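Local coordinates for protein AncCDT-1 (Synthetic construct, PDB 5T0W) that binds amino acids as an ancestral periplasmic-type solute-binding protein, here holding arginine, and is a precursor of cyclohexadienyl dehydratase, at residues 104-109 with 209-214; 109-114 with 179-184. All blocks are in the same frame, centred on the assembly; numbering follows the deposited sequence.

Interactions 1 and 2 both use strand 107-115, which a bulge or short loop interrupts, and their centres are about 17 Å apart. Residues 104-109 and 109-114 share A109, so the first contact passes directly into the second. Along the chain, 104-109 is followed by 109-114, then 179-184, and finally 209-214; the pairing of interaction 1 thus encloses that of interaction 2. Strand 107-115 pairs antiparallel with 207-213 in interaction 1 and with 177-181 in interaction 2, all in one mixed sheet. In a two-lobed solute-binding protein this strand runs from one lobe into the other. Bound arginine lies beside the crossing, near L209 and hydrogen-bonded to D181.

Interaction 1. Residues 104-109 with 209-214; sequences DPYMTA and LGFAIR
Y106 reaches F211 because its first torsion (chi1 76°) places CG between the backbone N and the carbonyl carbon, while F211 turns its own CG anti to its carbonyl carbon (chi1 -50°), bringing the two rings together. The setting is an antiparallel crossing of two strands that run between the lobes of a periplasmic binding protein of solute-binding family 3. The rings form an offset stack with centroids 3.8 Å apart and planes inclined by 16°. F211 lies over one face of the tyrosine. Over the opposite face comes L209, whose CB makes a CH-pi contact 4.3 Å from the ring centroid, and the backbone carbon of G210 sits at the ring's edge. The tyrosine is therefore gripped between an aromatic and an aliphatic group, and glycine brings no side chain to this edge.

Two backbone hydrogen bonds draw the chains together: Y106 N gives to L209 O at 2.9 Å, and L209 N gives to M107 O, also at 2.9 Å. The second donor stands above the carbonyl plane of M107. L209 O also receives a CA-H...O contact from P105.

L209 and M107 lie side by side and point the same way, L209 CD1 resting against M107 CG; the methylene carbons CB and CG make this flank, and the rest of the methionine chain, bent at chi2, leads away from L209. A109 CB meets L209 CD2 at 4.3 Å. Beyond the pair, F48 and L52 of helix 48-60 and L228 of helix 218-233 pack on Y106.

Tyrosine suits this buried place because its ring can be packed while its hydroxyl keeps polar company: a water bridges the two segments, lying 2.7 Å from Y106 OH and donating to G210 O.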
loop_
_atom_site.group_PDB
_atom_site.type_symbol
_atom_site.label_atom_id
_atom_site.label_comp_id
_atom_site.label_asym_id
_atom_site.label_seq_id
_atom_site.Cartn_x
_atom_site.Cartn_y
_atom_site.Cartn_z
ATOM N N ASP A 104 -5.140 -13.889 -3.545
ATOM C CA ASP A 104 -6.440 -13.567 -2.989
ATOM C C ASP A 104 -6.320 -12.349 -2.055
ATOM O O ASP A 104 -5.234 -12.080 -1.558
ATOM C CB ASP A 104 -6.999 -14.747 -2.211
ATOM C CG ASP A 104 -7.302 -15.919 -3.084
ATOM O OD1 ASP A 104 -7.921 -15.700 -4.147
ATOM O OD2 ASP A 104 -6.991 -17.059 -2.667
ATOM N N PRO A 105 -7.431 -11.615 -1.830
ATOM C CA PRO A 105 -7.365 -10.386 -1.023
ATOM C C PRO A 105 -6.812 -10.638 0.336
ATOM O O PRO A 105 -7.217 -11.595 0.942
ATOM C CB PRO A 105 -8.834 -9.950 -0.926
ATOM C CG PRO A 105 -9.451 -10.475 -2.176
ATOM C CD PRO A 105 -8.780 -11.808 -2.393
ATOM N N TYR A 106 -5.877 -9.820 0.805
ATOM C CA TYR A 106 -5.365 -9.977 2.165
ATOM C C TYR A 106 -5.831 -8.874 3.127
ATOM O O TYR A 106 -5.399 -8.865 4.284
ATOM C CB TYR A 106 -3.841 -10.144 2.204
ATOM C CG TYR A 106 -2.974 -8.892 1.993
ATOM C CD1 TYR A 106 -2.501 -8.140 3.066
ATOM C CD2 TYR A 106 -2.530 -8.537 0.720
ATOM C CE1 TYR A 106 -1.681 -7.034 2.873
ATOM C CE2 TYR A 106 -1.720 -7.446 0.525
ATOM C CZ TYR A 106 -1.286 -6.696 1.602
ATOM O OH TYR A 106 -0.442 -5.622 1.389
ATOM N N MET A 107 -6.726 -7.985 2.662
ATOM C CA MET A 107 -7.006 -6.707 3.333
ATOM C C MET A 107 -7.959 -5.893 2.446
ATOM O O MET A 107 -8.055 -6.173 1.245
ATOM C CB MET A 107 -5.673 -5.933 3.515
ATOM C CG MET A 107 -5.747 -4.572 4.165
ATOM S SD MET A 107 -5.961 -4.693 5.914
ATOM C CE MET A 107 -6.790 -3.105 6.253
ATOM N N THR A 108 -8.632 -4.889 3.017
ATOM C CA THR A 108 -9.365 -3.887 2.243
ATOM C C THR A 108 -9.067 -2.458 2.719
ATOM O O THR A 108 -8.918 -2.237 3.919
ATOM C CB THR A 108 -10.888 -4.044 2.313
ATOM O OG1 THR A 108 -11.319 -3.885 3.668
ATOM C CG2 THR A 108 -11.311 -5.407 1.779
ATOM N N ALA A 109 -9.029 -1.500 1.769
ATOM C CA ALA A 109 -8.748 -0.072 2.025
ATOM C C ALA A 109 -9.595 0.811 1.130
ATOM O O ALA A 109 -9.735 0.556 -0.060
ATOM C CB ALA A 109 -7.291 0.238 1.762
ATOM N N LEU A 209 -6.696 -5.393 -1.228
ATOM C CA LEU A 209 -5.254 -5.404 -1.462
ATOM C C LEU A 209 -4.853 -6.842 -1.708
ATOM O O LEU A 209 -5.487 -7.777 -1.184
ATOM C CB LEU A 209 -4.517 -4.876 -0.248
ATOM C CG LEU A 209 -5.031 -3.586 0.368
ATOM C CD1 LEU A 209 -4.160 -3.143 1.531
ATOM C CD2 LEU A 209 -5.075 -2.478 -0.673
ATOM N N GLY A 210 -3.799 -7.026 -2.481
ATOM C CA GLY A 210 -3.194 -8.348 -2.680
ATOM C C GLY A 210 -1.683 -8.272 -2.771
ATOM O O GLY A 210 -1.111 -7.197 -2.902
ATOM N N PHE A 211 -1.049 -9.441 -2.772
ATOM C CA PHE A 211 0.358 -9.576 -3.125
ATOM C C PHE A 211 0.530 -9.931 -4.588
ATOM O O PHE A 211 -0.129 -10.827 -5.100
ATOM C CB PHE A 211 0.988 -10.659 -2.288
ATOM C CG PHE A 211 0.702 -10.508 -0.850
ATOM C CD1 PHE A 211 1.032 -9.326 -0.197
ATOM C CD2 PHE A 211 0.096 -11.521 -0.140
ATOM C CE1 PHE A 211 0.769 -9.182 1.149
ATOM C CE2 PHE A 211 -0.160 -11.392 1.196
ATOM C CZ PHE A 211 0.158 -10.220 1.843
ATOM N N ALA A 212 1.444 -9.237 -5.260
ATOM C CA ALA A 212 1.632 -9.403 -6.717
ATOM C C ALA A 212 2.776 -10.336 -7.031
ATOM O O ALA A 212 3.782 -10.288 -6.361
ATOM C CB ALA A 212 1.889 -8.059 -7.368
ATOM N N ILE A 213 2.613 -11.158 -8.061
ATOM C CA ILE A 213 3.723 -11.911 -8.612
ATOM C C ILE A 213 3.676 -11.868 -10.140
ATOM O O ILE A 213 2.622 -11.590 -10.726
ATOM C CB ILE A 213 3.724 -13.378 -8.165
ATOM C CG1 ILE A 213 2.531 -14.115 -8.759
ATOM C CG2 ILE A 213 3.699 -13.486 -6.648
ATOM C CD1 ILE A 213 2.670 -15.624 -8.690
ATOM N N ARG A 214 4.795 -12.185 -10.780
ATOM C CA ARG A 214 4.824 -12.282 -12.231
ATOM C C ARG A 214 3.827 -13.321 -12.731
ATOM O O ARG A 214 3.605 -14.346 -12.077
ATOM C CB ARG A 214 6.202 -12.692 -12.722
ATOM C CG ARG A 214 7.268 -11.681 -12.493
ATOM C CD ARG A 214 8.573 -12.207 -13.073
ATOM N NE ARG A 214 9.208 -13.249 -12.247
ATOM C CZ ARG A 214 9.886 -13.026 -11.121
ATOM N NH1 ARG A 214 10.009 -11.796 -10.637
ATOM N NH2 ARG A 214 10.427 -14.036 -10.460
HETATM O O HOH W 1 0.722 -5.839 -0.987
#

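Interaction 2. Residues 109-114 with 179-184; sequences AGQTIL and VTDSPV. With ARG (arginine), chain E.
G110 O takes two hydrogen bonds from S182, one from its backbone N at 2.6 Å and one from its hydroxyl OG at 2.7 Å, both from the same face of the carbonyl plane. The donors stand differently: N is tilted 27° from that plane, whereas OG lies well above it. This double grip ends the antiparallel pairing of strands 107-115 and 177-181 in a lobe of the periplasmic binding protein fold, just where strand 177-181 gives way to helix 182-189. Serine suits the junction, being small and able to donate through both groups.

Further along, T112 and T180 satisfy each other's backbone as a hydrogen-bonded pair: T112 N gives to T180 O at 2.8 Å, and T180 N to T112 O at 3.0 Å.

Q111 folds back (chi2 -52°), directing NE2 to D181 OD1 at 3.2 Å, with amide and carboxylate planes 75° apart. Its OE1 is hydrogen-bonded to S144. D181 therefore has both oxygens engaged, since OD2 accepts from the amino group of the bound arginine; an alanine here would probably leave that ammonium without its carboxylate mate and Q111 NE2 without its acceptor. T91, Q139, G89, R96, S88 and T143 also bind the ligand. Between D181 OD2 and the arginine N the distance is 2.5 Å.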
loop_
_atom_site.group_PDB
_atom_site.type_symbol
_atom_site.label_atom_id
_atom_site.label_comp_id
_atom_site.label_asym_id
_atom_site.label_seq_id
_atom_site.Cartn_x
_atom_site.Cartn_y
_atom_site.Cartn_z
ATOM N N ALA A 109 -9.029 -1.500 1.769
ATOM C CA ALA A 109 -8.748 -0.072 2.025
ATOM C C ALA A 109 -9.595 0.811 1.130
ATOM O O ALA A 109 -9.735 0.556 -0.060
ATOM C CB ALA A 109 -7.291 0.238 1.762
ATOM N N GLY A 110 -10.146 1.864 1.725
ATOM C CA GLY A 110 -10.831 2.909 0.999
ATOM C C GLY A 110 -9.923 4.111 0.914
ATOM O O GLY A 110 -8.821 4.108 1.462
ATOM N N GLN A 111 -10.380 5.120 0.171
ATOM C CA GLN A 111 -9.620 6.343 -0.044
ATOM C C GLN A 111 -10.098 7.287 1.013
ATOM O O GLN A 111 -11.286 7.460 1.178
ATOM C CB GLN A 111 -9.872 6.914 -1.454
ATOM C CG GLN A 111 -9.294 6.081 -2.573
ATOM C CD GLN A 111 -7.844 5.808 -2.302
ATOM O OE1 GLN A 111 -7.050 6.741 -2.181
ATOM N NE2 GLN A 111 -7.471 4.536 -2.197
ATOM N N THR A 112 -9.156 7.950 1.679
ATOM C CA THR A 112 -9.461 8.982 2.675
ATOM C C THR A 112 -8.737 10.301 2.373
ATOM O O THR A 112 -7.646 10.311 1.827
ATOM C CB THR A 112 -9.054 8.474 4.034
ATOM O OG1 THR A 112 -9.747 7.249 4.262
ATOM C CG2 THR A 112 -9.387 9.460 5.115
ATOM N N ILE A 113 -9.400 11.407 2.692
ATOM C CA ILE A 113 -8.855 12.752 2.527
ATOM C C ILE A 113 -8.357 13.241 3.870
ATOM O O ILE A 113 -9.040 13.135 4.868
ATOM C CB ILE A 113 -9.926 13.752 2.049
ATOM C CG1 ILE A 113 -10.556 13.306 0.736
ATOM C CG2 ILE A 113 -9.330 15.145 1.900
ATOM C CD1 ILE A 113 -11.892 13.944 0.464
ATOM N N LEU A 114 -7.181 13.832 3.861
ATOM C CA LEU A 114 -6.568 14.386 5.046
ATOM C C LEU A 114 -6.414 15.878 4.839
ATOM O O LEU A 114 -5.980 16.291 3.776
ATOM C CB LEU A 114 -5.198 13.758 5.204
ATOM C CG LEU A 114 -4.776 13.266 6.578
ATOM C CD1 LEU A 114 -5.694 12.135 7.005
ATOM C CD2 LEU A 114 -3.342 12.760 6.514
ATOM N N VAL A 179 -4.786 12.722 -0.362
ATOM C CA VAL A 179 -5.598 11.546 -0.400
ATOM C C VAL A 179 -4.653 10.377 -0.249
ATOM O O VAL A 179 -3.560 10.379 -0.798
ATOM C CB VAL A 179 -6.398 11.434 -1.711
ATOM C CG1 VAL A 179 -7.390 10.281 -1.616
ATOM C CG2 VAL A 179 -7.138 12.729 -2.045
ATOM N N THR A 180 -5.084 9.368 0.487
ATOM C CA THR A 180 -4.290 8.186 0.711
ATOM C C THR A 180 -5.213 7.046 1.170
ATOM O O THR A 180 -6.404 7.272 1.433
ATOM C CB THR A 180 -3.187 8.493 1.729
ATOM O OG1 THR A 180 -2.205 7.467 1.695
ATOM C CG2 THR A 180 -3.731 8.563 3.150
ATOM N N ASP A 181 -4.692 5.827 1.298
ATOM C CA ASP A 181 -5.483 4.707 1.795
ATOM C C ASP A 181 -5.981 4.996 3.195
ATOM O O ASP A 181 -5.230 5.528 4.024
ATOM C CB ASP A 181 -4.670 3.404 1.780
ATOM C CG ASP A 181 -4.444 2.844 0.362
ATOM O OD1 ASP A 181 -5.025 3.349 -0.603
ATOM O OD2 ASP A 181 -3.738 1.830 0.230
ATOM N N SER A 182 -7.217 4.577 3.499
ATOM C CA SER A 182 -7.798 4.852 4.829
ATOM C C SER A 182 -6.874 4.505 5.987
ATOM O O SER A 182 -6.722 5.310 6.909
ATOM C CB SER A 182 -9.108 4.106 5.105
ATOM O OG SER A 182 -9.872 3.775 3.968
ATOM N N PRO A 183 -6.279 3.313 5.989
ATOM C CA PRO A 183 -5.469 2.954 7.164
ATOM C C PRO A 183 -4.209 3.796 7.300
ATOM O O PRO A 183 -3.700 3.982 8.395
ATOM C CB PRO A 183 -5.129 1.478 6.932
ATOM C CG PRO A 183 -6.050 1.018 5.853
ATOM C CD PRO A 183 -6.316 2.231 5.005
ATOM N N VAL A 184 -3.715 4.314 6.179
ATOM C CA VAL A 184 -2.547 5.207 6.227
ATOM C C VAL A 184 -2.957 6.574 6.757
ATOM O O VAL A 184 -2.275 7.148 7.591
ATOM C CB VAL A 184 -1.886 5.358 4.853
ATOM C CG1 VAL A 184 -0.758 6.358 4.901
ATOM C CG2 VAL A 184 -1.387 4.009 4.378
HETATM N N ARG E . -3.014 0.989 -2.048
HETATM C CA ARG E . -2.513 2.011 -2.976
HETATM C C ARG E . -2.104 1.325 -4.224
HETATM O O ARG E . -1.937 2.012 -5.232
HETATM C CB ARG E . -1.322 2.719 -2.401
HETATM C CG ARG E . -0.155 1.789 -2.241
HETATM C CD ARG E . 1.125 2.545 -1.892
HETATM N NE ARG E . 2.029 1.668 -1.167
HETATM C CZ ARG E . 3.266 1.996 -0.830
HETATM N NH1 ARG E . 4.025 1.138 -0.137
HETATM N NH2 ARG E . 3.742 3.186 -1.172
HETATM O OXT ARG E . -1.921 0.091 -4.224
#